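Local coordinates for esterase (Thermotoga maritima, PDB 3DOH), which probably hydrolyses carboxylic esters as a thermostable esterase that joins an immunoglobulin-like domain to a hydrolase domain of the alpha/beta type, at residues A[20-25]-A[108-113]; A[115-118]-A[124-127]; A[310-315]-A[372-377]. All coordinates share one frame; numbering follows the deposited sequence.

Contact 1 (A[20-25]-A[108-113]); sequences EKVCAV and LDYIVS
Val22 and Tyr110 meet head-on, the phenol end of the tyrosine pressing against the branched end of the valine. The phenol oxygen, Tyr110 OH, bears on Val22 CB and CG2, both 3.3 Å away, with CG1 farther off, while the ring carbons behind it pair with the two methyls, CE2 near CG1 and CE1 near CG2. Val22 CG2 touches two neighbours from different sides, Leu108 CD1 at 4.0 Å and Tyr110 CZ at 3.8 Å. Further along, Val25 and Val112 overlap flank to flank, their side chains running in opposing directions. With CG1 anti to the backbone N (chi1 159°), Val25 sets that methyl against the forked end of Val112, 3.9 Å from CG2 and a little farther from CG1.

The example illustrates how a beta bulge retunes a packing face. Cys23 and Ala24 both face Ile12, a classic bulge, which shifts the alternation of strand 19-29 and lets Val22 and Val25, three positions apart, both point at 110-114. CA atoms 8.3 Å apart at Val25 and Val112 indicate packing through side chains rather than backbone pairing, as in the core of an Ig-like sandwich. The phenol oxygen is not stranded there, since Arg56 NH1 bonds both Tyr110 OH and the carbonyl of Val22. Strand 43-48 extends the core, with Val45 touching Val25 and Tyr110, and strand 8-16 adds Thr13 beside Val22. On another side of strand 110-114, Ile111 packs on Leu115 of the second subunit.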
loop_
_atom_site.group_PDB
_atom_site.type_symbol
_atom_site.label_atom_id
_atom_site.label_comp_id
_atom_site.label_asym_id
_atom_site.label_seq_id
_atom_site.Cartn_x
_atom_site.Cartn_y
_atom_site.Cartn_z
ATOM N N GLU A 20 13.317 25.680 13.474
ATOM C CA GLU A 20 12.159 26.041 14.278
ATOM C C GLU A 20 10.865 25.781 13.518
ATOM O O GLU A 20 10.711 26.185 12.366
ATOM C CB GLU A 20 12.235 27.510 14.698
ATOM C CG GLU A 20 10.991 28.018 15.409
ATOM C CD GLU A 20 10.830 29.521 15.299
ATOM O OE1 GLU A 20 11.218 30.087 14.254
ATOM O OE2 GLU A 20 10.315 30.136 16.255
ATOM N N LYS A 21 9.938 25.099 14.180
ATOM C CA LYS A 21 8.687 24.707 13.579
ATOM C C LYS A 21 7.597 25.131 14.528
ATOM O O LYS A 21 7.801 25.181 15.749
ATOM C CB LYS A 21 8.564 23.197 13.418
ATOM C CG LYS A 21 9.620 22.397 12.601
ATOM C CD LYS A 21 9.137 20.924 12.529
ATOM C CE LYS A 21 10.010 20.055 11.684
ATOM N NZ LYS A 21 9.935 20.442 10.259
ATOM N N VAL A 22 6.431 25.422 13.969
ATOM C CA VAL A 22 5.230 25.587 14.766
ATOM C C VAL A 22 4.707 24.171 15.104
ATOM O O VAL A 22 4.273 23.431 14.203
ATOM C CB VAL A 22 4.117 26.335 13.999
ATOM C CG1 VAL A 22 3.003 26.665 14.932
ATOM C CG2 VAL A 22 4.627 27.590 13.375
ATOM N N CYS A 23 4.727 23.836 16.397
ATOM C CA CYS A 23 4.395 22.501 16.881
ATOM C C CYS A 23 3.052 22.480 17.593
ATOM O O CYS A 23 2.426 21.437 17.726
ATOM C CB CYS A 23 5.493 21.971 17.805
ATOM S SG CYS A 23 5.650 22.901 19.320
ATOM N N ALA A 24 2.588 23.626 18.062
ATOM C CA ALA A 24 1.265 23.607 18.660
ATOM C C ALA A 24 0.537 24.929 18.504
ATOM O O ALA A 24 1.140 25.949 18.194
ATOM C CB ALA A 24 1.339 23.180 20.100
ATOM N N VAL A 25 -0.771 24.880 18.661
ATOM C CA VAL A 25 -1.586 26.056 18.697
ATOM C C VAL A 25 -2.355 25.941 20.004
ATOM O O VAL A 25 -2.982 24.908 20.277
ATOM C CB VAL A 25 -2.533 26.093 17.478
ATOM C CG1 VAL A 25 -3.701 26.985 17.745
ATOM C CG2 VAL A 25 -1.791 26.540 16.234
ATOM N N LEU A 108 4.825 34.701 10.286
ATOM C CA LEU A 108 3.919 33.550 10.462
ATOM C C LEU A 108 2.467 33.914 10.313
ATOM O O LEU A 108 2.024 34.898 10.879
ATOM C CB LEU A 108 4.140 32.851 11.814
ATOM C CG LEU A 108 5.432 32.045 11.885
ATOM C CD1 LEU A 108 5.647 31.468 13.288
ATOM C CD2 LEU A 108 5.376 30.962 10.800
ATOM N N ASP A 109 1.733 33.052 9.621
ATOM C CA ASP A 109 0.422 33.358 9.163
ATOM C C ASP A 109 -0.595 32.181 9.181
ATOM O O ASP A 109 -0.643 31.329 8.270
ATOM C CB ASP A 109 0.579 33.871 7.762
ATOM C CG ASP A 109 -0.226 35.087 7.526
ATOM O OD1 ASP A 109 -1.432 35.048 7.869
ATOM O OD2 ASP A 109 0.352 36.079 7.022
ATOM N N TYR A 110 -1.441 32.176 10.203
ATOM C CA TYR A 110 -2.240 31.037 10.517
ATOM C C TYR A 110 -3.668 31.404 10.715
ATOM O O TYR A 110 -3.997 32.483 11.207
ATOM C CB TYR A 110 -1.756 30.420 11.808
ATOM C CG TYR A 110 -0.673 29.412 11.630
ATOM C CD1 TYR A 110 0.569 29.769 11.081
ATOM C CD2 TYR A 110 -0.862 28.090 12.032
ATOM C CE1 TYR A 110 1.590 28.820 10.942
ATOM C CE2 TYR A 110 0.143 27.141 11.894
ATOM C CZ TYR A 110 1.355 27.507 11.360
ATOM O OH TYR A 110 2.329 26.548 11.214
ATOM N N ILE A 111 -4.535 30.474 10.359
ATOM C CA ILE A 111 -5.906 30.585 10.756
ATOM C C ILE A 111 -6.308 29.264 11.376
ATOM O O ILE A 111 -5.858 28.198 10.925
ATOM C CB ILE A 111 -6.796 31.079 9.602
ATOM C CG1 ILE A 111 -8.277 31.013 9.952
ATOM C CG2 ILE A 111 -6.499 30.350 8.321
ATOM C CD1 ILE A 111 -9.084 31.814 8.900
ATOM N N VAL A 112 -7.113 29.376 12.433
ATOM C CA VAL A 112 -7.463 28.297 13.279
ATOM C C VAL A 112 -8.956 28.277 13.421
ATOM O O VAL A 112 -9.589 29.345 13.490
ATOM C CB VAL A 112 -6.884 28.522 14.671
ATOM C CG1 VAL A 112 -7.316 27.404 15.661
ATOM C CG2 VAL A 112 -5.397 28.605 14.593
ATOM N N SER A 113 -9.524 27.071 13.503
ATOM C CA SER A 113 -10.936 26.936 13.781
ATOM C C SER A 113 -11.345 25.880 14.781
ATOM O O SER A 113 -10.857 24.751 14.771
ATOM C CB SER A 113 -11.681 26.647 12.507
ATOM O OG SER A 113 -11.994 27.859 11.901
#

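Contact 2 (A[115-118]-A[124-127])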
loop_
_atom_site.group_PDB
_atom_site.type_symbol
_atom_site.label_atom_id
_atom_site.label_comp_id
_atom_site.label_asym_id
_atom_site.label_seq_id
_atom_site.Cartn_x
_atom_site.Cartn_y
_atom_site.Cartn_z
ATOM N N LEU A 115 -14.574 23.892 14.982
ATOM C CA LEU A 115 -15.528 23.655 13.916
ATOM C C LEU A 115 -16.927 23.307 14.385
ATOM O O LEU A 115 -17.907 23.542 13.677
ATOM C CB LEU A 115 -15.024 22.528 13.039
ATOM C CG LEU A 115 -13.718 22.825 12.338
ATOM C CD1 LEU A 115 -13.077 21.549 11.752
ATOM C CD2 LEU A 115 -13.977 23.850 11.276
ATOM N N VAL A 116 -16.998 22.702 15.558
ATOM C CA VAL A 116 -18.221 22.197 16.104
ATOM C C VAL A 116 -18.307 22.784 17.489
ATOM O O VAL A 116 -17.275 23.220 18.047
ATOM C CB VAL A 116 -18.168 20.680 16.242
ATOM C CG1 VAL A 116 -18.182 20.025 14.874
ATOM C CG2 VAL A 116 -16.966 20.240 17.090
ATOM N N PRO A 117 -19.515 22.793 18.077
ATOM C CA PRO A 117 -19.593 23.328 19.423
ATOM C C PRO A 117 -18.762 22.434 20.332
ATOM O O PRO A 117 -18.438 21.327 19.933
ATOM C CB PRO A 117 -21.092 23.233 19.740
ATOM C CG PRO A 117 -21.766 23.176 18.399
ATOM C CD PRO A 117 -20.829 22.344 17.593
ATOM N N ILE A 118 -18.379 22.912 21.512
ATOM C CA ILE A 118 -17.652 22.072 22.480
ATOM C C ILE A 118 -18.172 22.249 23.900
ATOM O O ILE A 118 -18.739 23.303 24.258
ATOM C CB ILE A 118 -16.131 22.305 22.491
ATOM C CG1 ILE A 118 -15.837 23.801 22.683
ATOM C CG2 ILE A 118 -15.481 21.712 21.253
ATOM C CD1 ILE A 118 -14.517 24.109 23.433
ATOM N N ASN A 124 -23.065 24.554 29.036
ATOM C CA ASN A 124 -22.416 23.390 28.429
ATOM C C ASN A 124 -21.969 23.536 26.948
ATOM O O ASN A 124 -21.702 22.504 26.305
ATOM C CB ASN A 124 -23.236 22.097 28.634
ATOM C CG ASN A 124 -22.491 21.066 29.502
ATOM O OD1 ASN A 124 -21.645 21.418 30.340
ATOM N ND2 ASN A 124 -22.800 19.790 29.289
ATOM N N GLU A 125 -21.858 24.773 26.417
ATOM C CA GLU A 125 -21.512 24.965 24.965
ATOM C C GLU A 125 -20.797 26.248 24.499
ATOM O O GLU A 125 -21.375 27.351 24.539
ATOM C CB GLU A 125 -22.725 24.715 24.047
ATOM C CG GLU A 125 -23.146 23.237 23.980
ATOM C CD GLU A 125 -23.392 22.728 22.561
ATOM O OE1 GLU A 125 -22.820 21.648 22.234
ATOM O OE2 GLU A 125 -24.144 23.396 21.784
ATOM N N VAL A 126 -19.550 26.082 24.033
ATOM C CA VAL A 126 -18.830 27.167 23.330
ATOM C C VAL A 126 -19.053 26.985 21.826
ATOM O O VAL A 126 -18.886 25.894 21.297
ATOM C CB VAL A 126 -17.312 27.228 23.654
ATOM C CG1 VAL A 126 -16.702 28.523 23.096
ATOM C CG2 VAL A 126 -17.059 27.129 25.162
ATOM N N GLU A 127 -19.481 28.040 21.154
ATOM C CA GLU A 127 -19.830 27.934 19.746
ATOM C C GLU A 127 -18.578 28.008 18.854
ATOM O O GLU A 127 -17.557 28.587 19.249
ATOM C CB GLU A 127 -20.893 28.989 19.361
ATOM C CG GLU A 127 -22.295 28.777 20.016
ATOM C CD GLU A 127 -23.053 27.519 19.512
ATOM O OE1 GLU A 127 -23.211 27.367 18.284
ATOM O OE2 GLU A 127 -23.499 26.678 20.339
#
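Ile118 and Val126 form an isolated antiparallel beta bridge, a hydrogen-bonded pair that draws together the two arms of the loop between strands 110-114 and 129-139 of the Ig-like domain. Ile118 N donates to Val126 O at 3.0 Å, and Val126 N returns a bond to Ile118 O at 2.9 Å with an N-H...O angle of 163°. Two CA-H...O contacts flank the pair, from Pro117 CA to Val126 O and from Glu125 CA to Ile118 O.

Side chains divide between two faces. On one, Ile118 and Val126 run alongside each other in a common direction, Ile118 CG1 resting 3.9 Å from Val126 CB. The isoleucine puts CG1 between its backbone N and carbonyl carbon (chi1 53°), the crowded position, and this turns the branch along its neighbour. On the other face Pro117 runs alongside Glu125, whose chain bends at chi2 and lays its carboxylate against the proline ring, while Glu127 comes close more loosely.

The next shell places the bridge in the fold. Gln114 NE2 bonds both Val116 O and Val126 O, tying the arms together a second time, and Tyr29 of strand 19-29 touches Ile118 and Val126. Tyr53 of the second subunit packs on Val116 and Pro117, bringing this surface loop to a subunit interface. At the carboxylate, Glu125 OE1 stands 3.4 Å from Pro117 CB, with OE2 slightly farther from the same carbon.

Contact 3 (A[310-315]-A[372-377])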
loop_
_atom_site.group_PDB
_atom_site.type_symbol
_atom_site.label_atom_id
_atom_site.label_comp_id
_atom_site.label_asym_id
_atom_site.label_seq_id
_atom_site.Cartn_x
_atom_site.Cartn_y
_atom_site.Cartn_z
ATOM N N PRO A 310 40.869 20.413 24.410
ATOM C CA PRO A 310 40.001 19.276 23.976
ATOM C C PRO A 310 39.042 19.666 22.838
ATOM O O PRO A 310 38.333 20.666 22.930
ATOM C CB PRO A 310 39.218 18.896 25.252
ATOM C CG PRO A 310 40.079 19.440 26.423
ATOM C CD PRO A 310 40.739 20.705 25.855
ATOM N N ILE A 311 39.039 18.881 21.761
ATOM C CA ILE A 311 38.304 19.248 20.564
ATOM C C ILE A 311 37.615 18.009 20.033
ATOM O O ILE A 311 38.247 16.986 19.861
ATOM C CB ILE A 311 39.289 19.804 19.461
ATOM C CG1 ILE A 311 39.915 21.129 19.935
ATOM C CG2 ILE A 311 38.585 19.957 18.105
ATOM C CD1 ILE A 311 40.967 21.737 19.018
ATOM N N TRP A 312 36.322 18.087 19.739
ATOM C CA TRP A 312 35.643 16.948 19.137
ATOM C C TRP A 312 35.050 17.441 17.823
ATOM O O TRP A 312 34.083 18.202 17.798
ATOM C CB TRP A 312 34.602 16.369 20.086
ATOM C CG TRP A 312 33.983 15.098 19.625
ATOM C CD1 TRP A 312 33.953 14.620 18.356
ATOM C CD2 TRP A 312 33.244 14.157 20.423
ATOM N NE1 TRP A 312 33.265 13.428 18.308
ATOM C CE2 TRP A 312 32.823 13.121 19.565
ATOM C CE3 TRP A 312 32.906 14.086 21.781
ATOM C CZ2 TRP A 312 32.083 12.020 20.017
ATOM C CZ3 TRP A 312 32.163 12.989 22.239
ATOM C CH2 TRP A 312 31.760 11.978 21.358
ATOM N N VAL A 313 35.685 17.028 16.735
ATOM C CA VAL A 313 35.297 17.398 15.386
ATOM C C VAL A 313 34.195 16.459 14.830
ATOM O O VAL A 313 34.180 15.260 15.109
ATOM C CB VAL A 313 36.535 17.307 14.491
ATOM C CG1 VAL A 313 36.251 17.823 13.076
ATOM C CG2 VAL A 313 37.682 18.072 15.106
ATOM N N PHE A 314 33.275 17.014 14.050
ATOM C CA PHE A 314 32.195 16.262 13.420
ATOM C C PHE A 314 32.122 16.738 11.952
ATOM O O PHE A 314 32.310 17.951 11.674
ATOM C CB PHE A 314 30.842 16.530 14.127
ATOM C CG PHE A 314 30.741 15.973 15.529
ATOM C CD1 PHE A 314 31.282 16.662 16.619
ATOM C CD2 PHE A 314 30.105 14.749 15.771
ATOM C CE1 PHE A 314 31.180 16.121 17.942
ATOM C CE2 PHE A 314 30.007 14.215 17.097
ATOM C CZ PHE A 314 30.540 14.896 18.167
ATOM N N HIS A 315 31.854 15.810 11.020
ATOM C CA HIS A 315 31.724 16.114 9.594
ATOM C C HIS A 315 31.072 14.882 8.962
ATOM O O HIS A 315 31.185 13.785 9.486
ATOM C CB HIS A 315 33.118 16.307 8.988
ATOM C CG HIS A 315 33.173 17.299 7.866
ATOM N ND1 HIS A 315 32.372 17.209 6.745
ATOM C CD2 HIS A 315 33.970 18.374 7.673
ATOM C CE1 HIS A 315 32.655 18.205 5.928
ATOM N NE2 HIS A 315 33.634 18.913 6.460
ATOM N N ILE A 372 27.557 16.343 24.296
ATOM C CA ILE A 372 27.143 17.321 25.316
ATOM C C ILE A 372 27.822 17.079 26.675
ATOM O O ILE A 372 28.447 17.988 27.255
ATOM C CB ILE A 372 25.618 17.327 25.431
ATOM C CG1 ILE A 372 25.038 17.987 24.181
ATOM C CG2 ILE A 372 25.169 17.988 26.715
ATOM C CD1 ILE A 372 23.675 17.503 23.868
ATOM N N GLU A 373 27.754 15.833 27.148
ATOM C CA GLU A 373 28.322 15.489 28.448
ATOM C C GLU A 373 29.805 15.742 28.432
ATOM O O GLU A 373 30.352 16.347 29.385
ATOM C CB GLU A 373 28.044 14.028 28.794
ATOM C CG GLU A 373 26.675 13.798 29.455
ATOM C CD GLU A 373 26.443 14.734 30.646
ATOM O OE1 GLU A 373 25.541 15.603 30.542
ATOM O OE2 GLU A 373 27.182 14.624 31.667
ATOM N N TRP A 374 30.458 15.295 27.344
ATOM C CA TRP A 374 31.880 15.444 27.197
ATOM C C TRP A 374 32.302 16.912 27.269
ATOM O O TRP A 374 33.333 17.247 27.850
ATOM C CB TRP A 374 32.313 14.843 25.875
ATOM C CG TRP A 374 33.755 15.159 25.522
ATOM C CD1 TRP A 374 34.867 14.439 25.893
ATOM C CD2 TRP A 374 34.249 16.278 24.732
ATOM N NE1 TRP A 374 35.999 15.024 25.363
ATOM C CE2 TRP A 374 35.649 16.145 24.651
ATOM C CE3 TRP A 374 33.640 17.340 24.051
ATOM C CZ2 TRP A 374 36.454 17.067 23.949
ATOM C CZ3 TRP A 374 34.454 18.255 23.350
ATOM C CH2 TRP A 374 35.833 18.111 23.315
ATOM N N LEU A 375 31.514 17.808 26.679
ATOM C CA LEU A 375 31.970 19.189 26.621
ATOM C C LEU A 375 32.034 19.673 28.050
ATOM O O LEU A 375 33.020 20.304 28.444
ATOM C CB LEU A 375 31.069 20.056 25.759
ATOM C CG LEU A 375 31.399 21.540 25.539
ATOM C CD1 LEU A 375 32.462 21.715 24.470
ATOM C CD2 LEU A 375 30.143 22.210 25.098
ATOM N N PHE A 376 31.022 19.299 28.834
ATOM C CA PHE A 376 30.949 19.746 30.224
ATOM C C PHE A 376 31.995 19.172 31.181
ATOM O O PHE A 376 32.230 19.751 32.244
ATOM C CB PHE A 376 29.520 19.688 30.812
ATOM C CG PHE A 376 28.636 20.739 30.254
ATOM C CD1 PHE A 376 28.916 22.080 30.471
ATOM C CD2 PHE A 376 27.562 20.412 29.452
ATOM C CE1 PHE A 376 28.120 23.081 29.925
ATOM C CE2 PHE A 376 26.766 21.433 28.899
ATOM C CZ PHE A 376 27.061 22.768 29.131
ATOM N N GLU A 377 32.631 18.062 30.839
ATOM C CA GLU A 377 33.723 17.625 31.716
ATOM C C GLU A 377 35.046 18.322 31.373
ATOM O O GLU A 377 36.090 18.007 31.952
ATOM C CB GLU A 377 33.823 16.111 31.820
ATOM C CG GLU A 377 33.390 15.404 30.549
ATOM C CD GLU A 377 32.979 13.939 30.765
ATOM O OE1 GLU A 377 33.644 13.021 30.210
ATOM O OE2 GLU A 377 31.985 13.711 31.489
#
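Trp374 lays its indole against Trp312 and Pro310, packing the C-terminal helix 369-376 on strand 311-316 of the central sheet, a helix-on-sheet layer of the alpha/beta-hydrolase fold. The two tryptophans make a T-shaped pair in which the six-membered ring of Trp312 turns its edge to the face of Trp374, the planes at 88°. Trp312 CE3 touches this face 3.9 Å from Trp374 CD2. Lower on the same residue, Trp312 CB stands over the six-membered ring of Trp374 in a CH-pi contact, 4.0 Å from its centroid. Trp374 reaches these partners with CG anti to the backbone N (chi1 170°), which carries the indole off the helix toward the strand.

The outer end of that indole is held closely too: the Ile311 peptide N sits at the ring edge near its plane. Replacing Trp374 by an alanine is likely to leave the edge of Trp312 without its aromatic face and to open a gap between Pro310 and the helix.

The contrast within one helical turn is instructive. Trp374 carries the helix side of this buried contact, whereas Leu375 makes no contact with 310-315 and packs instead on Ala290 and Ile292 of strand 290-294. Looser still is the end of the segment, where Glu377 is exposed to solvent and does not touch the strand segment. Trp312 is fixed from elsewhere as well, Phe314 CZ lying over one face, toward its rim, and NE1 bonding Thr344 OG1. Beside the proline, Pro310 CB is 3.6 Å from Trp374 CZ2.

Contacts 1 and 3 are buried and contact 2 lies at the surface, a contrast that their chemistry follows. Contacts 1 and 2 belong to the Ig-like domain and adjoin in sequence, since the chain leaving 108-113 enters 115-118, yet the first relies on interlocking aliphatic and phenol groups and the second on paired backbone bonds. Both also lie near the second subunit. Contact 3 is on the far side of the chain's centre, in the hydrolase part, its nearest atoms about 17 Å from those of contact 1. It too is a core contact joined through side chains, but one between helix and strand and dominated by indole rings.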